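Local coordinates for peptidoglycan D,D-transpeptidase PbpA (Mycobacterium tuberculosis, PDB 3UN7), which probably cross-links the peptide stems of cell-wall peptidoglycan as a penicillin-binding D,D-transpeptidase and takes part in regulating cell length, at residues Y189-T194 with K311-T316; K196-A201 with D267-M272; A256-G261 with T306-K311; A273-L278 with Q357-V362; K369-M374 with I415-A420. One frame throughout, in Å; residues are numbered along the deposited sequence.

Contact 1. Residues Y189-T194 with K311-T316; sequences YPPGST and KDVALT
Val313 brings its CG1 methyl against the ring of Pro191, the two side chains crossing at about a right angle. CG1 stands anti to the backbone N (chi1 -166°), which sets it 3.5 Å from Pro191 CG, a tight fit for two carbons. The carbonyl of Val313 turns to the residue before: its O lies 3.4 Å from Pro190 CA in a CA-H...O contact. One residue on, Ala314 repeats this chemistry in the other direction, its CA lying 3.4 Å from Tyr189 O. Such contacts flank a single antiparallel bridge, a hydrogen-bonded pair made by Leu315 and Tyr189. Leu315 N gives a nearly straight bond to Tyr189 O (2.8 Å, 171°). The return bond from Tyr189 N to Leu315 O, 2.9 Å long, is less straight.

Tyr189 lies just upstream of the SXXK motif of penicillin-binding serine enzymes, here running from Ser193, by similarity the acyl-ester nucleophile, to Lys196. Pro191 O is gripped there by both Thr194 N and Thr194 OG1, arriving from one face of its plane, with the hydroxyl at 2.5 Å; OG1 is also hydrogen-bonded to Asn320. Leu315 adds an apolar touch beside Val313, CD2 standing 4.0 Å from Pro191 CB. Its carbonyl O sits near the plane of the Tyr189 ring, at the edge, while the phenol OH turns away to Glu432. Thr316 then caps helix 317-328, its OG1 bonded to Ala319 N.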
# COMPACT_ATOMS: atom_id res chain seq x y z
N TYR A 189 -9.59 0.27 -3.40
CA TYR A 189 -9.75 1.12 -4.58
C TYR A 189 -9.69 0.24 -5.80
O TYR A 189 -9.02 -0.79 -5.76
CB TYR A 189 -8.59 2.11 -4.67
CG TYR A 189 -8.48 3.04 -3.50
CD1 TYR A 189 -9.13 4.28 -3.50
CD2 TYR A 189 -7.74 2.68 -2.37
CE1 TYR A 189 -9.03 5.15 -2.41
CE2 TYR A 189 -7.62 3.53 -1.28
CZ TYR A 189 -8.27 4.77 -1.31
OH TYR A 189 -8.16 5.61 -0.24
N PRO A 190 -10.37 0.63 -6.89
CA PRO A 190 -10.10 -0.12 -8.13
C PRO A 190 -8.63 0.05 -8.49
O PRO A 190 -8.12 1.17 -8.41
CB PRO A 190 -10.99 0.58 -9.17
CG PRO A 190 -12.03 1.31 -8.38
CD PRO A 190 -11.38 1.68 -7.08
N PRO A 191 -7.94 -1.05 -8.84
CA PRO A 191 -6.54 -0.98 -9.25
C PRO A 191 -6.35 -0.50 -10.70
O PRO A 191 -5.24 -0.10 -11.08
CB PRO A 191 -6.08 -2.43 -9.11
CG PRO A 191 -7.32 -3.22 -9.46
CD PRO A 191 -8.44 -2.44 -8.81
N GLY A 192 -7.41 -0.55 -11.49
CA GLY A 192 -7.34 -0.12 -12.88
C GLY A 192 -6.24 -0.82 -13.67
O GLY A 192 -6.05 -2.02 -13.54
N SER A 193 -5.52 -0.04 -14.48
CA SER A 193 -4.45 -0.55 -15.35
C SER A 193 -3.35 -1.34 -14.63
O SER A 193 -2.70 -2.18 -15.26
CB SER A 193 -3.80 0.61 -16.11
OG SER A 193 -4.78 1.27 -16.89
N THR A 194 -3.13 -1.07 -13.34
CA THR A 194 -2.11 -1.84 -12.60
C THR A 194 -2.47 -3.34 -12.56
O THR A 194 -1.58 -4.20 -12.45
CB THR A 194 -1.87 -1.34 -11.14
OG1 THR A 194 -3.11 -1.28 -10.42
CG2 THR A 194 -1.17 0.04 -11.12
N LYS A 311 -14.71 -2.97 -12.93
CA LYS A 311 -15.86 -3.66 -12.34
C LYS A 311 -15.77 -3.76 -10.80
O LYS A 311 -15.82 -2.73 -10.11
CB LYS A 311 -16.10 -5.03 -13.01
CG LYS A 311 -17.48 -5.68 -12.70
CD LYS A 311 -18.65 -4.69 -12.91
CE LYS A 311 -20.01 -5.29 -12.56
NZ LYS A 311 -20.68 -5.79 -13.79
N ASP A 312 -15.65 -4.96 -10.26
CA ASP A 312 -15.67 -5.17 -8.81
C ASP A 312 -14.27 -5.39 -8.19
O ASP A 312 -14.15 -5.65 -7.00
CB ASP A 312 -16.57 -6.34 -8.44
CG ASP A 312 -18.01 -6.15 -8.89
OD1 ASP A 312 -18.62 -5.13 -8.51
OD2 ASP A 312 -18.54 -7.03 -9.59
N VAL A 313 -13.21 -5.31 -8.99
CA VAL A 313 -11.85 -5.42 -8.44
C VAL A 313 -11.55 -4.27 -7.48
O VAL A 313 -11.70 -3.10 -7.83
CB VAL A 313 -10.78 -5.49 -9.54
CG1 VAL A 313 -9.44 -5.95 -8.97
CG2 VAL A 313 -11.21 -6.43 -10.63
N ALA A 314 -11.12 -4.60 -6.26
CA ALA A 314 -10.83 -3.57 -5.26
C ALA A 314 -9.66 -4.04 -4.40
O ALA A 314 -9.69 -5.13 -3.84
CB ALA A 314 -12.07 -3.28 -4.41
N LEU A 315 -8.61 -3.21 -4.34
CA LEU A 315 -7.36 -3.55 -3.66
C LEU A 315 -6.97 -2.44 -2.71
O LEU A 315 -7.21 -1.26 -2.99
CB LEU A 315 -6.24 -3.70 -4.69
CG LEU A 315 -5.87 -5.01 -5.39
CD1 LEU A 315 -6.98 -5.56 -6.23
CD2 LEU A 315 -4.64 -4.79 -6.25
N THR A 316 -6.36 -2.80 -1.58
CA THR A 316 -5.71 -1.81 -0.73
C THR A 316 -4.42 -1.42 -1.43
O THR A 316 -3.90 -2.20 -2.22
CB THR A 316 -5.38 -2.35 0.66
OG1 THR A 316 -4.46 -3.44 0.56
CG2 THR A 316 -6.65 -2.81 1.41

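Contact 2. Residues K196-A201 with D267-M272; sequences KVITTA and DALRSM
While Leu269 and Met272 reach inward to Thr199 and Ala201, the flat guanidinium of Arg270 leaves their helix on another side, with Asp267 OD1 at its edge, in plane, 3.0 Å from NH2. That salt bridge stays within helix 266-275; a second link runs from Arg270 NH1 to Pro296 O. The interface itself joins two helices, the axes of the two short segments approaching to 9.1 Å at 116°, and no hydrogen bond crosses it. One partner is the active-site helix of the transpeptidase domain, headed by Lys196 of the SXXK motif, whose NZ is bonded to Ser252 and Asn254.

Leu269 sends CD1 over the backbone of this helix, 3.8 Å from Thr199 CA. The same methyl meets Ile198 CG2 at 4.1 Å, the two side chains crossing at about a right angle. Thr199 OG1 touches CD1 too, but its hydrogen bond goes to Ser307 O. Met272 follows one turn later. CG leaves anti to the backbone N (chi1 -170°), landing 3.8 Å from Ala201 CB and close to Ile198 CG2. Bends at chi2 and chi3 then fold the thioether back along Ala201, and the terminal CE comes to 3.7 Å from Ala201 O.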
# COMPACT_ATOMS: atom_id res chain seq x y z
N LYS A 196 -3.51 -5.19 -14.89
CA LYS A 196 -3.00 -5.90 -16.07
C LYS A 196 -1.77 -6.75 -15.72
O LYS A 196 -1.40 -7.66 -16.45
CB LYS A 196 -2.69 -4.93 -17.21
CG LYS A 196 -3.87 -4.10 -17.65
CD LYS A 196 -3.45 -2.99 -18.61
CE LYS A 196 -4.65 -2.20 -19.11
NZ LYS A 196 -4.21 -0.92 -19.75
N VAL A 197 -1.15 -6.46 -14.58
CA VAL A 197 -0.09 -7.33 -14.07
C VAL A 197 -0.68 -8.71 -13.73
O VAL A 197 -0.09 -9.74 -14.04
CB VAL A 197 0.60 -6.71 -12.82
CG1 VAL A 197 1.53 -7.72 -12.17
CG2 VAL A 197 1.36 -5.43 -13.21
N ILE A 198 -1.86 -8.72 -13.11
CA ILE A 198 -2.50 -9.98 -12.74
C ILE A 198 -3.04 -10.69 -13.97
O ILE A 198 -2.87 -11.91 -14.12
CB ILE A 198 -3.61 -9.76 -11.67
CG1 ILE A 198 -3.03 -9.11 -10.40
CG2 ILE A 198 -4.34 -11.06 -11.34
CD1 ILE A 198 -1.77 -9.77 -9.84
N THR A 199 -3.68 -9.94 -14.87
CA THR A 199 -4.21 -10.50 -16.10
C THR A 199 -3.07 -11.16 -16.89
O THR A 199 -3.23 -12.27 -17.40
CB THR A 199 -4.92 -9.42 -16.96
OG1 THR A 199 -5.93 -8.77 -16.18
CG2 THR A 199 -5.55 -10.04 -18.24
N THR A 200 -1.94 -10.46 -16.99
CA THR A 200 -0.77 -10.98 -17.70
C THR A 200 -0.21 -12.24 -17.04
O THR A 200 0.09 -13.22 -17.73
CB THR A 200 0.34 -9.91 -17.82
OG1 THR A 200 -0.21 -8.73 -18.41
CG2 THR A 200 1.52 -10.41 -18.66
N ALA A 201 -0.08 -12.20 -15.71
CA ALA A 201 0.37 -13.35 -14.92
C ALA A 201 -0.51 -14.57 -15.17
O ALA A 201 -0.02 -15.68 -15.39
CB ALA A 201 0.39 -12.99 -13.43
N ASP A 267 -12.19 -18.18 -14.38
CA ASP A 267 -11.61 -19.11 -13.40
C ASP A 267 -10.11 -18.85 -13.20
O ASP A 267 -9.63 -18.77 -12.06
CB ASP A 267 -11.80 -20.57 -13.82
CG ASP A 267 -13.25 -21.04 -13.69
OD1 ASP A 267 -14.04 -20.44 -12.92
OD2 ASP A 267 -13.60 -22.03 -14.36
N ALA A 268 -9.38 -18.72 -14.31
CA ALA A 268 -7.94 -18.47 -14.27
C ALA A 268 -7.60 -17.12 -13.64
O ALA A 268 -6.61 -17.01 -12.91
CB ALA A 268 -7.34 -18.59 -15.67
N LEU A 269 -8.43 -16.11 -13.90
CA LEU A 269 -8.18 -14.77 -13.34
C LEU A 269 -8.41 -14.77 -11.82
O LEU A 269 -7.59 -14.23 -11.07
CB LEU A 269 -9.00 -13.70 -14.08
CG LEU A 269 -8.61 -12.22 -13.96
CD1 LEU A 269 -7.11 -11.95 -14.18
CD2 LEU A 269 -9.44 -11.40 -14.92
N ARG A 270 -9.51 -15.39 -11.39
CA ARG A 270 -9.84 -15.60 -9.97
C ARG A 270 -8.73 -16.33 -9.23
O ARG A 270 -8.40 -15.99 -8.09
CB ARG A 270 -11.12 -16.45 -9.83
CG ARG A 270 -12.41 -15.78 -10.29
CD ARG A 270 -13.67 -16.61 -9.91
NE ARG A 270 -14.88 -16.06 -10.53
CZ ARG A 270 -15.59 -16.65 -11.49
NH1 ARG A 270 -16.66 -16.03 -11.98
NH2 ARG A 270 -15.25 -17.85 -11.95
N SER A 271 -8.19 -17.37 -9.87
CA SER A 271 -7.12 -18.18 -9.32
C SER A 271 -5.83 -17.40 -9.17
O SER A 271 -5.15 -17.51 -8.14
CB SER A 271 -6.88 -19.41 -10.20
OG SER A 271 -5.75 -20.15 -9.74
N MET A 272 -5.49 -16.60 -10.18
CA MET A 272 -4.28 -15.77 -10.10
C MET A 272 -4.42 -14.64 -9.09
O MET A 272 -3.49 -14.36 -8.33
CB MET A 272 -3.86 -15.24 -11.48
CG MET A 272 -2.47 -14.58 -11.47
SD MET A 272 -1.17 -15.70 -10.88
CE MET A 272 -1.18 -16.96 -12.15

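Contact 3. Residues A256-G261 with T306-K311; sequences AFVQLG and TSIGQK
Ser307 is directed toward helix 254-264, where the bare alpha carbon of Gly261 admits it: OG comes within 3.3 Å of Gly261 CA. The serine belongs to a Schellman motif that ends helix 300-306, while the helix it meets begins at the last residue of the SXN motif, a signature of penicillin-binding serine enzymes. Ser307 CB, meanwhile, sits 3.4 Å from Phe257 O, an oxygen already engaged by Gly261 N in the helical pattern. The alpha carbons of Gly261 and Ser307 are 5.2 Å apart.

Ile308 extends the touch along the same helix with two branches. Its CG1 is wedged between the backbone N and the carbonyl carbon (chi1 56°), which turns CG2 toward Phe257 CB at 3.9 Å. The other branch runs out straight, placing CD1 4.2 Å from Val258 CG2, and these two side chains cross obliquely. The ring of Phe257 leads away from the turn, toward Lys196 and Thr200 on one helix and Phe249 on another.

No hydrogen bond joins the two segments, and the polar groups are held from elsewhere. Ser307 OG bonds to Leu303 O of helix 300-306, and Ser307 O takes the hydroxyl of Thr199. Ser307 and Ile308 are the middle residues of a type I turn from Thr306 to Gly309, whose positive phi makes it the C-prime residue. Gln310 N closes the outer bond of the Schellman pair on Met305 O; the inner one, from Gly309 N to Thr306 O, measures 2.9 Å.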
# COMPACT_ATOMS: atom_id res chain seq x y z
N ALA A 256 -6.47 -4.85 -25.90
CA ALA A 256 -5.64 -6.05 -25.88
C ALA A 256 -5.79 -6.86 -24.59
O ALA A 256 -5.80 -8.08 -24.63
CB ALA A 256 -4.17 -5.68 -26.10
N PHE A 257 -5.90 -6.18 -23.44
CA PHE A 257 -6.10 -6.90 -22.18
C PHE A 257 -7.55 -7.34 -21.94
O PHE A 257 -7.79 -8.35 -21.27
CB PHE A 257 -5.50 -6.12 -21.01
CG PHE A 257 -4.01 -6.20 -21.00
CD1 PHE A 257 -3.38 -7.28 -20.41
CD2 PHE A 257 -3.24 -5.25 -21.68
CE1 PHE A 257 -1.99 -7.39 -20.43
CE2 PHE A 257 -1.86 -5.36 -21.70
CZ PHE A 257 -1.23 -6.44 -21.08
N VAL A 258 -8.51 -6.61 -22.50
CA VAL A 258 -9.90 -7.05 -22.49
C VAL A 258 -9.96 -8.38 -23.26
O VAL A 258 -10.47 -9.39 -22.75
CB VAL A 258 -10.84 -5.99 -23.11
CG1 VAL A 258 -12.25 -6.55 -23.35
CG2 VAL A 258 -10.91 -4.75 -22.21
N GLN A 259 -9.40 -8.37 -24.46
CA GLN A 259 -9.35 -9.57 -25.31
C GLN A 259 -8.58 -10.70 -24.61
O GLN A 259 -9.05 -11.84 -24.55
CB GLN A 259 -8.74 -9.23 -26.67
CG GLN A 259 -8.78 -10.36 -27.69
CD GLN A 259 -7.96 -10.06 -28.91
OE1 GLN A 259 -6.82 -9.61 -28.81
NE2 GLN A 259 -8.54 -10.27 -30.08
N LEU A 260 -7.42 -10.38 -24.05
CA LEU A 260 -6.58 -11.38 -23.38
C LEU A 260 -7.26 -12.00 -22.15
O LEU A 260 -7.21 -13.21 -21.96
CB LEU A 260 -5.22 -10.78 -22.99
CG LEU A 260 -4.26 -11.73 -22.25
CD1 LEU A 260 -3.79 -12.86 -23.18
CD2 LEU A 260 -3.07 -10.98 -21.65
N GLY A 261 -7.88 -11.16 -21.31
CA GLY A 261 -8.55 -11.65 -20.11
C GLY A 261 -9.74 -12.53 -20.42
O GLY A 261 -9.92 -13.59 -19.81
N THR A 306 -13.02 -6.50 -15.55
CA THR A 306 -12.15 -7.01 -14.50
C THR A 306 -10.69 -7.10 -14.95
O THR A 306 -9.77 -6.84 -14.16
CB THR A 306 -12.63 -8.38 -13.97
OG1 THR A 306 -13.92 -8.23 -13.35
CG2 THR A 306 -11.65 -8.98 -12.94
N SER A 307 -10.51 -7.44 -16.23
CA SER A 307 -9.20 -7.72 -16.81
C SER A 307 -8.32 -6.49 -16.89
O SER A 307 -7.10 -6.60 -16.98
CB SER A 307 -9.35 -8.33 -18.21
OG SER A 307 -10.07 -9.55 -18.14
N ILE A 308 -8.96 -5.31 -16.87
CA ILE A 308 -8.25 -4.02 -16.79
C ILE A 308 -8.52 -3.32 -15.46
O ILE A 308 -8.47 -2.09 -15.35
CB ILE A 308 -8.57 -3.11 -17.99
CG1 ILE A 308 -10.09 -2.89 -18.12
CG2 ILE A 308 -7.98 -3.72 -19.28
CD1 ILE A 308 -10.50 -1.88 -19.22
N GLY A 309 -8.81 -4.13 -14.45
CA GLY A 309 -8.88 -3.71 -13.06
C GLY A 309 -10.07 -2.85 -12.68
O GLY A 309 -9.99 -2.06 -11.74
N GLN A 310 -11.16 -2.99 -13.42
CA GLN A 310 -12.38 -2.27 -13.10
C GLN A 310 -13.45 -3.23 -12.57
O GLN A 310 -13.14 -4.18 -11.85
CB GLN A 310 -12.89 -1.44 -14.30
CG GLN A 310 -11.93 -0.36 -14.82
CD GLN A 310 -11.56 0.72 -13.79
OE1 GLN A 310 -10.65 1.51 -14.03
NE2 GLN A 310 -12.28 0.78 -12.67
N LYS A 311 -14.71 -2.97 -12.93
CA LYS A 311 -15.86 -3.66 -12.34
C LYS A 311 -15.77 -3.76 -10.80
O LYS A 311 -15.82 -2.73 -10.11
CB LYS A 311 -16.10 -5.03 -13.01
CG LYS A 311 -17.48 -5.68 -12.70
CD LYS A 311 -18.65 -4.69 -12.91
CE LYS A 311 -20.01 -5.29 -12.56
NZ LYS A 311 -20.68 -5.79 -13.79

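Contact 4. Residues A273-L278 with Q357-V362; sequences ARAFGL and QQRRAV
Val362, whose CB lies 4.4 Å from Phe276 CZ, gives its carbonyl O to Arg360 NH2 in a 2.7 Å bond. The donor lies in the carbonyl plane and the oxygen in the guanidinium plane; the same NH2 also reaches Gly330 O. Next to it, Ala361 sets its CB squarely over the Phe276 ring, 3.9 Å from the centroid and 2° off the normal. This is a CH-pi contact in which all six ring carbons are almost equally distant from one methyl.

The partners are the ends of two secondary-structure elements: a helix closed by a Schellman motif, with Gly277 as its C-prime residue, and the end of strand 357-360, where Gln358 and Arg359 both face Thr333 in a classic beta bulge. Ala275 O, near the helix end, meets two carbons of the other segment, Ala361 CB at 3.2 Å and Arg359 CD at 3.3 Å. Arg359 leaves with CG anti to the backbone N and bends at chi3 (-140°), laying one face of its guanidinium over Ala275 CA, offset toward the rim. CZ stands 3.6 Å from that carbon. The bond from Arg359 NH1 to Arg360 O is weak.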
# COMPACT_ATOMS: atom_id res chain seq x y z
N ALA A 273 -5.58 -13.99 -9.09
CA ALA A 273 -5.92 -12.98 -8.08
C ALA A 273 -5.72 -13.55 -6.67
O ALA A 273 -5.10 -12.92 -5.83
CB ALA A 273 -7.36 -12.50 -8.26
N ARG A 274 -6.23 -14.76 -6.43
CA ARG A 274 -6.08 -15.45 -5.15
C ARG A 274 -4.62 -15.76 -4.83
O ARG A 274 -4.16 -15.56 -3.70
CB ARG A 274 -6.91 -16.73 -5.13
CG ARG A 274 -7.26 -17.22 -3.74
CD ARG A 274 -8.56 -16.58 -3.22
NE ARG A 274 -9.78 -17.20 -3.77
CZ ARG A 274 -10.43 -16.78 -4.86
NH1 ARG A 274 -9.99 -15.73 -5.56
NH2 ARG A 274 -11.52 -17.41 -5.26
N ALA A 275 -3.88 -16.23 -5.84
CA ALA A 275 -2.46 -16.54 -5.67
C ALA A 275 -1.69 -15.29 -5.21
O ALA A 275 -0.69 -15.40 -4.50
CB ALA A 275 -1.88 -17.07 -6.97
N PHE A 276 -2.17 -14.12 -5.62
CA PHE A 276 -1.54 -12.86 -5.27
C PHE A 276 -2.17 -12.19 -4.06
O PHE A 276 -1.94 -11.01 -3.82
CB PHE A 276 -1.56 -11.90 -6.46
CG PHE A 276 -0.39 -12.05 -7.37
CD1 PHE A 276 0.83 -11.45 -7.05
CD2 PHE A 276 -0.49 -12.80 -8.53
CE1 PHE A 276 1.93 -11.57 -7.92
CE2 PHE A 276 0.60 -12.93 -9.41
CZ PHE A 276 1.81 -12.32 -9.10
N GLY A 277 -2.98 -12.95 -3.32
CA GLY A 277 -3.52 -12.51 -2.04
C GLY A 277 -4.89 -11.87 -2.03
O GLY A 277 -5.37 -11.47 -0.98
N LEU A 278 -5.53 -11.75 -3.19
CA LEU A 278 -6.89 -11.23 -3.22
C LEU A 278 -7.86 -12.32 -2.76
O LEU A 278 -7.58 -13.51 -2.92
CB LEU A 278 -7.27 -10.75 -4.62
CG LEU A 278 -6.85 -9.34 -5.03
CD1 LEU A 278 -5.34 -9.14 -4.94
CD2 LEU A 278 -7.36 -9.08 -6.45
N GLN A 357 7.63 -16.98 4.53
CA GLN A 357 7.15 -17.18 3.16
C GLN A 357 5.69 -17.61 3.20
O GLN A 357 5.38 -18.75 3.55
CB GLN A 357 7.96 -18.25 2.44
CG GLN A 357 9.41 -17.92 2.22
CD GLN A 357 10.10 -18.94 1.32
OE1 GLN A 357 9.45 -19.66 0.55
NE2 GLN A 357 11.41 -19.00 1.41
N GLN A 358 4.82 -16.68 2.85
CA GLN A 358 3.38 -16.87 2.95
C GLN A 358 2.86 -17.82 1.86
O GLN A 358 2.09 -18.74 2.15
CB GLN A 358 2.71 -15.51 2.85
CG GLN A 358 1.26 -15.46 3.21
CD GLN A 358 0.81 -14.04 3.49
OE1 GLN A 358 0.76 -13.19 2.59
NE2 GLN A 358 0.48 -13.77 4.75
N ARG A 359 3.31 -17.59 0.63
CA ARG A 359 2.75 -18.27 -0.54
C ARG A 359 3.62 -18.05 -1.78
O ARG A 359 4.21 -16.98 -1.93
CB ARG A 359 1.34 -17.73 -0.79
CG ARG A 359 0.59 -18.37 -1.94
CD ARG A 359 -0.74 -17.66 -2.16
NE ARG A 359 -1.84 -18.58 -2.46
CZ ARG A 359 -1.91 -19.41 -3.50
NH1 ARG A 359 -0.92 -19.50 -4.40
NH2 ARG A 359 -2.98 -20.18 -3.64
N ARG A 360 3.72 -19.05 -2.64
CA ARG A 360 4.23 -18.82 -3.98
C ARG A 360 3.07 -18.47 -4.91
O ARG A 360 2.16 -19.29 -5.11
CB ARG A 360 5.02 -20.01 -4.54
CG ARG A 360 5.47 -19.78 -5.98
CD ARG A 360 6.44 -20.83 -6.51
NE ARG A 360 7.82 -20.62 -6.06
CZ ARG A 360 8.64 -19.65 -6.49
NH1 ARG A 360 9.87 -19.59 -6.01
NH2 ARG A 360 8.23 -18.75 -7.39
N ALA A 361 3.10 -17.26 -5.46
CA ALA A 361 2.02 -16.79 -6.32
C ALA A 361 2.22 -17.27 -7.75
O ALA A 361 1.25 -17.58 -8.45
CB ALA A 361 1.97 -15.27 -6.30
N VAL A 362 3.47 -17.34 -8.16
CA VAL A 362 3.81 -17.49 -9.56
C VAL A 362 5.20 -18.12 -9.62
O VAL A 362 6.00 -17.95 -8.70
CB VAL A 362 3.72 -16.07 -10.23
CG1 VAL A 362 5.09 -15.41 -10.39
CG2 VAL A 362 2.93 -16.12 -11.48

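Contact 5. Residues K369-M374 with I415-A420; sequences KLTELM and IAFAPA
Helix-on-sheet packing in the transpeptidase domain sets Thr371 and Met374, one turn apart on helix 364-379, against Phe417 of strand 411-418. The axes of the two short segments pass at 10.3 Å and make an angle of 104°, so the helix runs across the strand, and the ring of Phe417 spans the gap. Its CG stands between the backbone N and the carbonyl carbon (chi1 60°), and from there the ring extends toward the helix.

Thr371 meets the rim of that ring, its OG1 near the ring plane and 3.5 Å from Phe417 CZ. The hydroxyl makes its hydrogen bond elsewhere, one turn back to Ala367 O. The other branch of the threonine is its methyl: CG2 lies 3.8 Å from CZ of Phe417 and an equal 3.8 Å from Ala420 O, itself in the plane of the ring at its edge.

Met374 supplies the Met-aromatic contact. Its chain turns at chi3, bringing CE to 3.9 Å from Phe417 CE2, while SD lies 5.3 Å from the ring centroid in an oblique approach. Met374 CE also passes Ile415 O at 4.3 Å.

Strand 411-418 belongs to the five-stranded antiparallel sheet and pairs with strand 393-399, which carries the KTG motif typical of this enzyme family; Ile415 is backbone-bonded to Lys395 of that motif. Helix 317-328 packs against Phe417 as well, through Ile327 and Ala328. A cis peptide precedes Pro419, where the chain leaves the strand and turns toward Ala420.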
# COMPACT_ATOMS: atom_id res chain seq x y z
N LYS A 369 9.46 -13.02 -16.26
CA LYS A 369 8.84 -12.47 -17.45
C LYS A 369 8.12 -11.19 -17.07
O LYS A 369 8.26 -10.19 -17.75
CB LYS A 369 7.88 -13.48 -18.12
CG LYS A 369 8.58 -14.56 -18.95
CD LYS A 369 7.57 -15.60 -19.49
CE LYS A 369 8.20 -16.54 -20.52
NZ LYS A 369 9.36 -17.33 -20.00
N LEU A 370 7.40 -11.21 -15.95
CA LEU A 370 6.66 -10.02 -15.50
C LEU A 370 7.61 -8.88 -15.17
O LEU A 370 7.32 -7.73 -15.48
CB LEU A 370 5.78 -10.37 -14.28
CG LEU A 370 4.58 -11.29 -14.55
CD1 LEU A 370 4.07 -11.86 -13.23
CD2 LEU A 370 3.47 -10.57 -15.30
N THR A 371 8.74 -9.21 -14.55
CA THR A 371 9.79 -8.24 -14.26
C THR A 371 10.28 -7.52 -15.52
O THR A 371 10.39 -6.29 -15.55
CB THR A 371 10.96 -8.92 -13.54
OG1 THR A 371 10.49 -9.47 -12.29
CG2 THR A 371 12.05 -7.92 -13.25
N GLU A 372 10.57 -8.30 -16.56
CA GLU A 372 11.02 -7.80 -17.86
C GLU A 372 9.96 -6.89 -18.49
O GLU A 372 10.27 -5.82 -19.03
CB GLU A 372 11.35 -9.00 -18.74
CG GLU A 372 11.45 -8.76 -20.24
CD GLU A 372 11.11 -10.03 -21.04
OE1 GLU A 372 10.46 -9.90 -22.11
OE2 GLU A 372 11.47 -11.15 -20.56
N LEU A 373 8.70 -7.30 -18.41
CA LEU A 373 7.59 -6.50 -18.92
C LEU A 373 7.50 -5.16 -18.19
O LEU A 373 7.29 -4.12 -18.80
CB LEU A 373 6.27 -7.29 -18.78
CG LEU A 373 6.11 -8.48 -19.74
CD1 LEU A 373 4.76 -9.18 -19.59
CD2 LEU A 373 6.26 -8.02 -21.17
N MET A 374 7.66 -5.22 -16.88
CA MET A 374 7.60 -4.05 -16.02
C MET A 374 8.82 -3.14 -16.16
O MET A 374 8.70 -1.91 -16.08
CB MET A 374 7.37 -4.48 -14.57
CG MET A 374 5.96 -4.99 -14.33
SD MET A 374 5.70 -5.63 -12.66
CE MET A 374 5.71 -4.12 -11.69
N ILE A 415 2.86 1.23 -9.30
CA ILE A 415 3.45 0.15 -8.51
C ILE A 415 4.80 -0.20 -9.10
O ILE A 415 4.98 -0.15 -10.32
CB ILE A 415 2.52 -1.08 -8.36
CG1 ILE A 415 2.18 -1.72 -9.72
CG2 ILE A 415 1.22 -0.69 -7.63
CD1 ILE A 415 1.55 -3.12 -9.60
N ALA A 416 5.78 -0.52 -8.25
CA ALA A 416 7.15 -0.62 -8.73
C ALA A 416 8.07 -1.34 -7.78
O ALA A 416 7.75 -1.50 -6.60
CB ALA A 416 7.72 0.78 -9.05
N PHE A 417 9.20 -1.80 -8.30
CA PHE A 417 10.28 -2.31 -7.48
C PHE A 417 11.63 -2.02 -8.11
O PHE A 417 11.72 -1.75 -9.30
CB PHE A 417 10.07 -3.79 -7.13
CG PHE A 417 10.01 -4.71 -8.31
CD1 PHE A 417 11.16 -5.32 -8.79
CD2 PHE A 417 8.78 -5.02 -8.91
CE1 PHE A 417 11.10 -6.21 -9.87
CE2 PHE A 417 8.71 -5.90 -9.99
CZ PHE A 417 9.87 -6.50 -10.46
N ALA A 418 12.68 -2.04 -7.29
CA ALA A 418 14.00 -1.64 -7.72
C ALA A 418 15.04 -2.08 -6.68
O ALA A 418 14.68 -2.27 -5.53
CB ALA A 418 14.06 -0.10 -7.90
N PRO A 419 16.31 -2.28 -7.10
CA PRO A 419 16.76 -2.37 -8.48
C PRO A 419 16.11 -3.58 -9.10
O PRO A 419 15.95 -4.60 -8.42
CB PRO A 419 18.28 -2.61 -8.35
CG PRO A 419 18.63 -2.12 -7.00
CD PRO A 419 17.44 -2.45 -6.16
N ALA A 420 15.70 -3.49 -10.36
CA ALA A 420 14.85 -4.53 -10.93
C ALA A 420 15.48 -5.92 -10.89
O ALA A 420 14.76 -6.92 -10.79
CB ALA A 420 14.45 -4.17 -12.37

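Contacts 1, 2, 3 and 5 are buried, whereas contact 4 is partly buried and reaches the surface through Arg359. Hydrogen bonds cross between segments in contact 1 alone; contacts 2, 3 and 5 rest mainly on van der Waals packing, with a hydroxyl oxygen touching carbon in each, and contact 4 adds a methyl over a ring. Helix 266-275 serves both contact 2 and contact 4, and Ile198 CD1 lies 3.5 Å from Phe276 CD2. Contacts 1 and 3 share Lys311 and meet where Gly192 N approaches Gly309 O at 3.0 Å, probably a hydrogen bond. Contact 5 touches contact 2 through Leu370 and Leu373, but stays about 7 Å from contact 3 at the nearest atoms.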